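Local atomic coordinates of elastase inhibitor AFUEI (Aspergillus fumigatus Af293, PDB entry 3W0E), a protein that inhibits serine elastases, acting non-competitively on the elastase of its own fungus and also blocking human leukocyte elastase. Residues E8-F11 and V12-L16. Sequence-based numbering, arbitrary orientation.
Sequences EAQF and VKQEL
The ring of Phe11 meets Glu15 and Leu16, four and five residues further along the chain, both on the same side of its plane but at different parts of the ring. CB of Glu15 sits over one face, offset toward the rim, while its CG comes to 4.0 Å from Phe11 CE2; the two side chains cross at about a right angle, and ring and carboxylate planes stand 61° apart. Leu16 reaches the ring obliquely with one methyl, CD1 lying 3.5 Å from CE1 of Phe11. The ring is swung toward the following turn because its CG stands anti to the backbone nitrogen (chi1 170°), beside the carbonyl carbon.

These contacts belong to the last turns of helix 2-15, which packs against the mixed sheet of this I78-family inhibitor. Regular i to i+4 bonds hold the turn: Val12 N gives to Glu8 O at 2.8 Å, and Lys13 N to Ala9 O at 3.0 Å. Gln14 N is shared weakly between Gln10 O and Phe11 O, but the i to i+4 pattern goes on with Glu15 N on Phe11 O at 2.8 Å and Leu16 N on Val12 O.

On the sheet side, Val12 brings CG2 to 3.0 Å from Glu8 O and packs against Ile54, Ile62 and Ala65. The aliphatic part of Lys13 runs past the carbonyl oxygen of Ala9, CG lying 3.5 Å from Ala9 O, before NZ bonds to Ala65 O. Glu8 points its carboxylate away from the following turn, and both its oxygens are satisfied, by Gln30 N and Ser31 OG.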
loop_
_atom_site.group_PDB
_atom_site.type_symbol
_atom_site.label_atom_id
_atom_site.label_comp_id
_atom_site.label_asym_id
_atom_site.label_seq_id
_atom_site.Cartn_x
_atom_site.Cartn_y
_atom_site.Cartn_z
ATOM N N GLU A 8 -7.961 2.157 -9.914
ATOM C CA GLU A 8 -7.596 0.789 -10.270
ATOM C C GLU A 8 -7.171 -0.050 -9.052
ATOM O O GLU A 8 -7.535 -1.221 -8.947
ATOM C CB GLU A 8 -6.533 0.776 -11.378
ATOM C CG GLU A 8 -7.045 1.317 -12.715
ATOM C CD GLU A 8 -6.044 1.176 -13.849
ATOM O OE1 GLU A 8 -4.818 1.150 -13.578
ATOM O OE2 GLU A 8 -6.482 1.097 -15.024
ATOM N N ALA A 9 -6.421 0.531 -8.121
ATOM C CA ALA A 9 -6.075 -0.212 -6.914
ATOM C C ALA A 9 -7.347 -0.618 -6.173
ATOM O O ALA A 9 -7.391 -1.654 -5.511
ATOM C CB ALA A 9 -5.157 0.589 -6.021
ATOM N N GLN A 10 -8.390 0.196 -6.309
ATOM C CA GLN A 10 -9.677 -0.086 -5.677
ATOM C C GLN A 10 -10.401 -1.204 -6.411
ATOM O O GLN A 10 -10.934 -2.123 -5.782
ATOM C CB GLN A 10 -10.553 1.172 -5.661
ATOM C CG GLN A 10 -11.946 0.963 -5.078
ATOM C CD GLN A 10 -11.931 0.850 -3.563
ATOM O OE1 GLN A 10 -10.862 0.793 -2.942
ATOM N NE2 GLN A 10 -13.119 0.824 -2.956
ATOM N N PHE A 11 -10.424 -1.103 -7.739
ATOM C CA PHE A 11 -11.007 -2.122 -8.601
ATOM C C PHE A 11 -10.362 -3.469 -8.322
ATOM O O PHE A 11 -11.037 -4.498 -8.265
ATOM C CB PHE A 11 -10.787 -1.743 -10.068
ATOM C CG PHE A 11 -11.126 -2.839 -11.043
ATOM C CD1 PHE A 11 -10.136 -3.655 -11.562
ATOM C CD2 PHE A 11 -12.435 -3.048 -11.447
ATOM C CE1 PHE A 11 -10.443 -4.662 -12.460
ATOM C CE2 PHE A 11 -12.746 -4.061 -12.341
ATOM C CZ PHE A 11 -11.749 -4.866 -12.846
ATOM N N VAL A 12 -9.042 -3.448 -8.161
ATOM C CA VAL A 12 -8.267 -4.661 -7.927
ATOM C C VAL A 12 -8.588 -5.255 -6.556
ATOM O O VAL A 12 -8.901 -6.444 -6.451
ATOM C CB VAL A 12 -6.749 -4.393 -8.038
ATOM C CG1 VAL A 12 -5.960 -5.617 -7.591
ATOM C CG2 VAL A 12 -6.379 -3.989 -9.463
ATOM N N LYS A 13 -8.505 -4.438 -5.508
ATOM C CA LYS A 13 -8.857 -4.900 -4.165
ATOM C C LYS A 13 -10.290 -5.452 -4.109
ATOM O O LYS A 13 -10.585 -6.336 -3.314
ATOM C CB LYS A 13 -8.690 -3.774 -3.136
ATOM C CG LYS A 13 -7.271 -3.585 -2.570
ATOM C CD LYS A 13 -7.131 -2.191 -1.952
ATOM C CE LYS A 13 -5.901 -2.053 -1.061
ATOM N NZ LYS A 13 -5.245 -0.701 -1.174
ATOM N N GLN A 14 -11.167 -4.950 -4.975
ATOM C CA GLN A 14 -12.594 -5.273 -4.900
ATOM C C GLN A 14 -13.060 -6.417 -5.802
ATOM O O GLN A 14 -14.036 -7.099 -5.485
ATOM C CB GLN A 14 -13.437 -4.023 -5.205
ATOM C CG GLN A 14 -13.501 -3.000 -4.063
ATOM C CD GLN A 14 -14.344 -1.782 -4.418
ATOM O OE1 GLN A 14 -14.503 -0.863 -3.609
ATOM N NE2 GLN A 14 -14.889 -1.772 -5.634
ATOM N N GLU A 15 -12.376 -6.624 -6.923
ATOM C CA GLU A 15 -12.865 -7.551 -7.941
ATOM C C GLU A 15 -11.889 -8.674 -8.300
ATOM O O GLU A 15 -12.301 -9.733 -8.789
ATOM C CB GLU A 15 -13.208 -6.765 -9.212
ATOM C CG GLU A 15 -14.222 -5.648 -9.009
ATOM C CD GLU A 15 -15.660 -6.108 -9.215
ATOM O OE1 GLU A 15 -15.989 -7.256 -8.838
ATOM O OE2 GLU A 15 -16.462 -5.319 -9.764
ATOM N N LEU A 16 -10.600 -8.448 -8.066
ATOM C CA LEU A 16 -9.583 -9.353 -8.592
ATOM C C LEU A 16 -8.839 -10.162 -7.529
ATOM O O LEU A 16 -7.970 -10.972 -7.862
ATOM C CB LEU A 16 -8.571 -8.585 -9.455
ATOM C CG LEU A 16 -9.096 -7.764 -10.638
ATOM C CD1 LEU A 16 -7.982 -6.923 -11.270
ATOM C CD2 LEU A 16 -9.753 -8.658 -11.682
#